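Side-chain contacts in bumblebee peptidoglycan recognition protein SA (PDB 5XZ4), which probably recognises bacterial peptidoglycan in bee innate immunity, with a preference for the Dap type over the Lys type, on a fold of the N-acetylmuramoyl-L-alanine amidase family: residues V34-T39 with S157-Q162; G145-Q148 with S154-S157; V103-I108 with H125-C130. All blocks are in the same frame, centred on the assembly; numbering follows the deposited sequence.

Interaction 1: residues V34-T39 with S157-Q162; sequences VIIHHT and SKLQKQ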
loop_
_atom_site.group_PDB
_atom_site.type_symbol
_atom_site.label_atom_id
_atom_site.label_comp_id
_atom_site.label_asym_id
_atom_site.label_seq_id
_atom_site.Cartn_x
_atom_site.Cartn_y
_atom_site.Cartn_z
ATOM N N VAL A 34 -1.334 6.853 6.830
ATOM C CA VAL A 34 -1.388 5.893 5.721
ATOM C C VAL A 34 -0.975 6.681 4.477
ATOM O O VAL A 34 -1.549 7.751 4.209
ATOM C CB VAL A 34 -2.798 5.298 5.562
ATOM C CG1 VAL A 34 -2.924 4.467 4.287
ATOM C CG2 VAL A 34 -3.164 4.436 6.755
ATOM N N ILE A 35 -0.028 6.115 3.692
ATOM C CA ILE A 35 0.391 6.763 2.448
ATOM C C ILE A 35 -0.161 5.942 1.282
ATOM O O ILE A 35 0.062 4.715 1.202
ATOM C CB ILE A 35 1.926 6.852 2.279
ATOM C CG1 ILE A 35 2.658 7.250 3.549
ATOM C CG2 ILE A 35 2.273 7.755 1.107
ATOM C CD1 ILE A 35 2.348 8.629 4.077
ATOM N N ILE A 36 -0.873 6.595 0.377
ATOM C CA ILE A 36 -1.421 5.958 -0.824
ATOM C C ILE A 36 -0.475 6.121 -2.018
ATOM O O ILE A 36 -0.009 7.248 -2.319
ATOM C CB ILE A 36 -2.837 6.494 -1.172
ATOM C CG1 ILE A 36 -3.798 6.376 0.038
ATOM C CG2 ILE A 36 -3.399 5.801 -2.420
ATOM C CD1 ILE A 36 -4.049 4.952 0.534
ATOM N N HIS A 37 -0.149 4.982 -2.630
ATOM C CA HIS A 37 0.757 4.929 -3.793
ATOM C C HIS A 37 0.085 4.227 -4.960
ATOM O O HIS A 37 -0.876 3.478 -4.751
ATOM C CB HIS A 37 2.014 4.105 -3.455
ATOM C CG HIS A 37 3.056 4.850 -2.684
ATOM N ND1 HIS A 37 4.051 5.573 -3.306
ATOM C CD2 HIS A 37 3.287 4.964 -1.354
ATOM C CE1 HIS A 37 4.845 6.103 -2.391
ATOM N NE2 HIS A 37 4.397 5.763 -1.197
ATOM N N HIS A 38 0.619 4.419 -6.169
ATOM C CA HIS A 38 0.400 3.452 -7.251
ATOM C C HIS A 38 1.702 2.763 -7.585
ATOM O O HIS A 38 2.773 3.317 -7.336
ATOM C CB HIS A 38 -0.303 4.074 -8.471
ATOM C CG HIS A 38 0.514 5.066 -9.271
ATOM N ND1 HIS A 38 0.061 5.571 -10.472
ATOM C CD2 HIS A 38 1.726 5.641 -9.059
ATOM C CE1 HIS A 38 0.957 6.419 -10.963
ATOM N NE2 HIS A 38 1.968 6.492 -10.113
ATOM N N THR A 39 1.631 1.548 -8.135
ATOM C CA THR A 39 2.873 0.800 -8.442
ATOM C C THR A 39 3.523 1.168 -9.762
ATOM O O THR A 39 4.715 0.852 -9.949
ATOM C CB THR A 39 2.627 -0.708 -8.441
ATOM O OG1 THR A 39 1.680 -1.003 -9.473
ATOM C CG2 THR A 39 2.112 -1.197 -7.046
ATOM N N SER A 157 -2.525 11.212 -10.671
ATOM C CA SER A 157 -3.472 12.308 -10.494
ATOM C C SER A 157 -4.916 11.858 -10.285
ATOM O O SER A 157 -5.634 12.441 -9.472
ATOM C CB SER A 157 -3.376 13.284 -11.664
ATOM O OG SER A 157 -2.119 13.929 -11.637
ATOM N N LYS A 158 -5.335 10.817 -11.006
ATOM C CA LYS A 158 -6.706 10.359 -10.905
ATOM C C LYS A 158 -7.011 9.690 -9.553
ATOM O O LYS A 158 -8.025 9.998 -8.935
ATOM C CB LYS A 158 -7.078 9.458 -12.083
ATOM C CG LYS A 158 -8.563 9.217 -12.227
ATOM C CD LYS A 158 -9.285 10.357 -12.936
ATOM C CE LYS A 158 -10.768 10.049 -13.078
ATOM N NZ LYS A 158 -11.530 11.279 -13.408
ATOM N N LEU A 159 -6.116 8.796 -9.103
ATOM C CA LEU A 159 -6.264 8.152 -7.802
ATOM C C LEU A 159 -6.148 9.187 -6.679
ATOM O O LEU A 159 -6.867 9.091 -5.684
ATOM C CB LEU A 159 -5.264 7.012 -7.626
ATOM C CG LEU A 159 -5.277 6.251 -6.300
ATOM C CD1 LEU A 159 -6.642 5.761 -5.831
ATOM C CD2 LEU A 159 -4.341 5.072 -6.470
ATOM N N GLN A 160 -5.260 10.164 -6.843
ATOM C CA GLN A 160 -5.155 11.266 -5.880
ATOM C C GLN A 160 -6.501 11.982 -5.682
ATOM O O GLN A 160 -6.895 12.262 -4.546
ATOM C CB GLN A 160 -4.043 12.233 -6.279
ATOM C CG GLN A 160 -3.871 13.416 -5.321
ATOM C CD GLN A 160 -3.245 13.026 -3.989
ATOM O OE1 GLN A 160 -2.671 11.955 -3.849
ATOM N NE2 GLN A 160 -3.339 13.905 -3.005
ATOM N N LYS A 161 -7.209 12.258 -6.778
ATOM C CA LYS A 161 -8.562 12.833 -6.702
ATOM C C LYS A 161 -9.534 11.883 -5.984
ATOM O O LYS A 161 -10.318 12.314 -5.136
ATOM C CB LYS A 161 -9.083 13.218 -8.102
ATOM C CG LYS A 161 -8.374 14.421 -8.709
ATOM C CD LYS A 161 -8.925 14.836 -10.070
ATOM C CE LYS A 161 -8.255 16.108 -10.592
ATOM N NZ LYS A 161 -6.831 15.904 -10.999
ATOM N N GLN A 162 -9.460 10.582 -6.284
ATOM C CA GLN A 162 -10.389 9.614 -5.715
ATOM C C GLN A 162 -10.287 9.495 -4.178
ATOM O O GLN A 162 -11.295 9.382 -3.492
ATOM C CB GLN A 162 -10.203 8.233 -6.377
ATOM C CG GLN A 162 -10.603 8.188 -7.858
ATOM C CD GLN A 162 -10.242 6.851 -8.506
ATOM O OE1 GLN A 162 -9.080 6.583 -8.801
ATOM N NE2 GLN A 162 -11.242 6.028 -8.735
#

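Interaction 2: residues G145-Q148 with S154-S157; sequences GAKQ and SPGS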
loop_
_atom_site.group_PDB
_atom_site.type_symbol
_atom_site.label_atom_id
_atom_site.label_comp_id
_atom_site.label_asym_id
_atom_site.label_seq_id
_atom_site.Cartn_x
_atom_site.Cartn_y
_atom_site.Cartn_z
ATOM N N GLY A 145 -1.774 11.123 -0.121
ATOM C CA GLY A 145 -1.107 10.572 -1.323
ATOM C C GLY A 145 0.383 10.819 -1.207
ATOM O O GLY A 145 0.798 11.849 -0.652
ATOM N N ALA A 146 1.193 9.910 -1.761
ATOM C CA ALA A 146 2.660 10.087 -1.711
ATOM C C ALA A 146 3.163 11.454 -2.210
ATOM O O ALA A 146 4.057 12.062 -1.589
ATOM C CB ALA A 146 3.348 8.965 -2.483
ATOM N N LYS A 147 2.543 11.945 -3.288
ATOM C CA LYS A 147 2.949 13.210 -3.912
ATOM C C LYS A 147 2.820 14.423 -2.977
ATOM O O LYS A 147 3.420 15.443 -3.247
ATOM C CB LYS A 147 2.160 13.475 -5.209
ATOM C CG LYS A 147 0.643 13.616 -5.060
ATOM C CD LYS A 147 -0.073 13.727 -6.405
ATOM C CE LYS A 147 0.318 14.983 -7.159
ATOM N NZ LYS A 147 -0.176 15.029 -8.562
ATOM N N GLN A 148 2.036 14.308 -1.902
ATOM C CA GLN A 148 1.852 15.413 -0.944
ATOM C C GLN A 148 3.071 15.612 -0.054
ATOM O O GLN A 148 3.251 16.709 0.493
ATOM C CB GLN A 148 0.631 15.141 -0.067
ATOM C CG GLN A 148 -0.667 15.178 -0.830
ATOM C CD GLN A 148 -1.863 14.896 0.057
ATOM O OE1 GLN A 148 -2.546 13.890 -0.100
ATOM N NE2 GLN A 148 -2.139 15.819 0.987
ATOM N N SER A 154 3.273 9.557 -7.879
ATOM C CA SER A 154 2.461 8.566 -7.127
ATOM C C SER A 154 1.491 9.298 -6.156
ATOM O O SER A 154 1.923 10.234 -5.449
ATOM C CB SER A 154 3.422 7.646 -6.381
ATOM O OG SER A 154 2.706 6.621 -5.699
ATOM N N PRO A 155 0.199 8.930 -6.089
ATOM C CA PRO A 155 -0.414 7.704 -6.588
ATOM C C PRO A 155 -1.088 7.860 -7.954
ATOM O O PRO A 155 -1.964 7.058 -8.302
ATOM C CB PRO A 155 -1.487 7.437 -5.508
ATOM C CG PRO A 155 -1.974 8.828 -5.174
ATOM C CD PRO A 155 -0.696 9.629 -5.138
ATOM N N GLY A 156 -0.685 8.891 -8.697
ATOM C CA GLY A 156 -1.303 9.250 -9.968
ATOM C C GLY A 156 -2.411 10.257 -9.759
ATOM O O GLY A 156 -3.155 10.179 -8.775
ATOM N N SER A 157 -2.525 11.212 -10.671
ATOM C CA SER A 157 -3.472 12.308 -10.494
ATOM C C SER A 157 -4.916 11.858 -10.285
ATOM O O SER A 157 -5.634 12.441 -9.472
ATOM C CB SER A 157 -3.376 13.284 -11.664
ATOM O OG SER A 157 -2.119 13.929 -11.637
HETATM O O HOH W 1 0.130 12.709 -10.018
#

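Interaction 3: residues V103-I108 with H125-C130; sequences VGIGFI and HALIHC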
loop_
_atom_site.group_PDB
_atom_site.type_symbol
_atom_site.label_atom_id
_atom_site.label_comp_id
_atom_site.label_asym_id
_atom_site.label_seq_id
_atom_site.Cartn_x
_atom_site.Cartn_y
_atom_site.Cartn_z
ATOM N N VAL A 103 1.928 3.238 7.233
ATOM C CA VAL A 103 1.874 2.100 6.304
ATOM C C VAL A 103 1.643 2.648 4.911
ATOM O O VAL A 103 0.911 3.636 4.726
ATOM C CB VAL A 103 0.841 1.021 6.701
ATOM C CG1 VAL A 103 1.332 0.223 7.898
ATOM C CG2 VAL A 103 -0.506 1.643 6.965
ATOM N N GLY A 104 2.284 1.996 3.937
ATOM C CA GLY A 104 2.211 2.413 2.525
ATOM C C GLY A 104 1.411 1.407 1.719
ATOM O O GLY A 104 1.749 0.228 1.707
ATOM N N ILE A 105 0.330 1.862 1.096
ATOM C CA ILE A 105 -0.603 0.969 0.363
ATOM C C ILE A 105 -0.398 1.239 -1.112
ATOM O O ILE A 105 -0.620 2.349 -1.594
ATOM C CB ILE A 105 -2.080 1.253 0.715
ATOM C CG1 ILE A 105 -2.354 0.997 2.205
ATOM C CG2 ILE A 105 -3.001 0.372 -0.134
ATOM C CD1 ILE A 105 -3.771 1.370 2.659
ATOM N N GLY A 106 0.091 0.214 -1.829
ATOM C CA GLY A 106 0.323 0.340 -3.291
ATOM C C GLY A 106 -0.833 -0.229 -4.101
ATOM O O GLY A 106 -1.038 -1.453 -4.103
ATOM N N PHE A 107 -1.571 0.637 -4.808
ATOM C CA PHE A 107 -2.597 0.200 -5.774
ATOM C C PHE A 107 -1.851 -0.336 -7.000
ATOM O O PHE A 107 -1.012 0.398 -7.583
ATOM C CB PHE A 107 -3.525 1.364 -6.169
ATOM C CG PHE A 107 -4.605 1.702 -5.153
ATOM C CD1 PHE A 107 -4.277 2.134 -3.857
ATOM C CD2 PHE A 107 -5.941 1.621 -5.544
ATOM C CE1 PHE A 107 -5.302 2.469 -2.960
ATOM C CE2 PHE A 107 -6.962 1.958 -4.647
ATOM C CZ PHE A 107 -6.620 2.381 -3.378
ATOM N N ILE A 108 -2.153 -1.572 -7.396
ATOM C CA ILE A 108 -1.447 -2.173 -8.544
ATOM C C ILE A 108 -2.006 -1.581 -9.835
ATOM O O ILE A 108 -3.182 -1.782 -10.173
ATOM C CB ILE A 108 -1.538 -3.715 -8.526
ATOM C CG1 ILE A 108 -0.873 -4.269 -7.260
ATOM C CG2 ILE A 108 -0.867 -4.313 -9.778
ATOM C CD1 ILE A 108 -1.150 -5.752 -7.005
ATOM N N HIS A 125 -10.175 1.113 1.450
ATOM C CA HIS A 125 -10.871 1.846 2.528
ATOM C C HIS A 125 -11.285 0.883 3.647
ATOM O O HIS A 125 -11.187 1.243 4.827
ATOM C CB HIS A 125 -12.061 2.610 1.967
ATOM C CG HIS A 125 -12.515 3.760 2.812
ATOM N ND1 HIS A 125 -11.677 4.586 3.538
ATOM C CD2 HIS A 125 -13.770 4.247 2.977
ATOM C CE1 HIS A 125 -12.416 5.532 4.119
ATOM N NE2 HIS A 125 -13.678 5.342 3.787
ATOM N N ALA A 126 -11.674 -0.347 3.280
ATOM C CA ALA A 126 -12.039 -1.379 4.275
ATOM C C ALA A 126 -10.806 -1.778 5.092
ATOM O O ALA A 126 -10.885 -1.983 6.317
ATOM C CB ALA A 126 -12.688 -2.592 3.611
ATOM N N LEU A 127 -9.640 -1.842 4.435
ATOM C CA LEU A 127 -8.391 -2.095 5.143
ATOM C C LEU A 127 -8.068 -0.991 6.170
ATOM O O LEU A 127 -7.675 -1.274 7.308
ATOM C CB LEU A 127 -7.219 -2.234 4.131
ATOM C CG LEU A 127 -5.835 -2.602 4.705
ATOM C CD1 LEU A 127 -5.846 -3.999 5.320
ATOM C CD2 LEU A 127 -4.711 -2.428 3.667
ATOM N N ILE A 128 -8.255 0.280 5.777
ATOM C CA ILE A 128 -8.030 1.403 6.681
ATOM C C ILE A 128 -9.036 1.316 7.842
ATOM O O ILE A 128 -8.647 1.452 9.004
ATOM C CB ILE A 128 -8.102 2.749 5.923
ATOM C CG1 ILE A 128 -6.910 2.872 4.958
ATOM C CG2 ILE A 128 -8.106 3.918 6.898
ATOM C CD1 ILE A 128 -7.119 3.906 3.892
ATOM N N HIS A 129 -10.317 1.064 7.547
ATOM C CA HIS A 129 -11.321 0.929 8.613
ATOM C C HIS A 129 -11.016 -0.213 9.563
ATOM O O HIS A 129 -11.178 -0.039 10.769
ATOM C CB HIS A 129 -12.705 0.815 8.010
ATOM C CG HIS A 129 -13.250 2.140 7.590
ATOM N ND1 HIS A 129 -14.602 2.401 7.523
ATOM C CD2 HIS A 129 -12.624 3.305 7.272
ATOM C CE1 HIS A 129 -14.787 3.647 7.120
ATOM N NE2 HIS A 129 -13.608 4.226 7.001
ATOM N N CYS A 130 -10.578 -1.355 9.026
ATOM C CA CYS A 130 -10.159 -2.522 9.798
ATOM C C CYS A 130 -9.041 -2.147 10.743
ATOM O O CYS A 130 -9.106 -2.454 11.940
ATOM C CB CYS A 130 -9.669 -3.615 8.835
ATOM S SG CYS A 130 -8.807 -5.025 9.580
#

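Interaction 1: residues V34-T39 with S157-Q162
Strand 31-38, an inner strand of the mixed sheet, meets the C-terminal helix 157-163 in a small apolar contact buried in the core, carried by Ile-36 on the strand and Leu-159 on the helix. The two meet methyl to methyl: CG2 of Ile-36 lies 4.2 Å from CD2 of Leu-159, an ordinary van der Waals separation. No hydrogen bond crosses, and the two segments bury only 103 Å² between them. Backbones stay well apart, with Ile-36 CA and Gln-160 CA 8.2 Å from each other, so side chains have to bridge the gap. Leu-159 swings CG anti to its backbone nitrogen (chi1 179°), sending the branched end off the helix to the sheet. The same CD2 also rests 4.2 Å from the carbonyl O of His-37, so that one methyl covers both the isoleucine branch and the strand backbone just beyond it. A beta-branched isoleucine suits a strand and offers a wide apolar surface; leucine, branched one carbon later, reaches across from a helix. The alternation of the strand decides the rest. Ile-36 faces the helix, whereas His-37 points to the other side of the sheet, where its ring nitrogens bond Thr-95 and Ser-154. His-38 turns back to the helix side, but its ND1 is engaged by the backbone N of Phe-111. Around the contact, strand 31-38 is bonded through its backbone to strand 102-107 on one flank and to strand 141-145 on the other. Ile-36 continues onto Val-143 of the latter, and Leu-159 onto Phe-107 of the former and Leu-121 of helix 118-134, so helix 157-163 packs on the sheet and against its longer neighbour at once.

Interaction 2: residues G145-Q148 with S154-S157
Lys-147 lays the start of its side chain over the Ser-154/Pro-155 junction: CB is 3.3 Å from the carbonyl O of Ser-154, and CG lies near CD of the proline ring. Chi1 of 62° holds CG between the backbone nitrogen and carbonyl, and a bend at chi3 (-64°) carries the amine on to Ser-157. There NZ and the hydroxyl OG stay 3.8 Å apart and are joined by a water that accepts from both, 2.8 Å from Lys-147 NZ. The backbone N of Lys-147 gives a weak, bent hydrogen bond to Ser-154 O. That oxygen belongs to the cis peptide before Pro-155, and it also meets the methyl of Ala-146, 3.5 Å from CB. Gly-145, lacking a side chain, lets its CA come within 4.0 Å of Pro-155 CD, where there would be little room for more. Its N-H bonds Gln-148 OE1 almost straight (161°), from above the amide carbonyl plane; Trp-169 and Gln-160 share that oxygen. Gly-156, at the N-cap position of helix 157-163, has a positive phi, which glycine takes up easily. Ser-154 OG, anti to its own nitrogen, is bonded to His-37 ND1 and His-38 N. In zinc amidases of this family, histidine and cysteine ligands normally occupy the places corresponding to Ala-146 and Ser-154. A methyl and a hydroxyl at these places make a poor zinc site, consistent with a protein that recognises peptidoglycan rather than cleaving it.

Interaction 3: residues V103-I108 with H125-C130
Along 103-108 the first residue to touch 125-130 is Ile-105, and it carries the contact of these segments. Its CG1 stands anti to the carbonyl carbon (chi1 -62°) and the chain runs on extended, so CD1 is the atom that reaches the helix. That methyl fits between two successive helix residues, 4.0 Å from CD2 of Leu-127 and 4.2 Å from CG1 of Ile-128. Ile-105 and Leu-127 run side by side, pointing opposite ways, while Ile-128 crosses at a slant. Leucine at 127 points toward the strand; Ile-128 leaves the helix to one side and returns through its CG1 arm. The strand has parallel neighbours on both flanks, 31-38 and 74-76, and the helix after it leads to strand 141-145, parallel to it with 31-38 between: a beta-alpha-beta crossover of the amidase-like fold. Ile-105 therefore also touches Val-34 and Ile-76 on the adjacent strands, and Leu-127 extends the apolar layer to Phe-74 and Trp-88. Farther along, Phe-107 lies on the same face of the sheet as Ile-105, but its ring goes to an earlier part of the helix, on Met-120 and Ala-124. Past the strand's end, Ile-108 packs on Leu-75 and Thr-41, while at the close of 125-130 Cys-130 ties the helix to Cys-7 by a disulfide.

Interactions 1 and 3 are alike: buried, apolar, strand against helix, on the same face of one sheet. Their strands are neighbours joined by backbone hydrogen bonds; along the chain, interaction 3 is nested within the loop that interaction 1 closes. Interaction 2 is different in kind. It joins two parts of the connection between strand 141-145 and helix 157-163, with polar groups, a cis-proline and a bridging water, and reaches from buried Gly-145 to the partly exposed Lys-147 and Ser-157. It touches interaction 1 through Ile-36 with Ala-146 and shares Ser-157 with it, where the loop passes into the helix, but does not touch interaction 3, about 6 Å away at the nearest atoms.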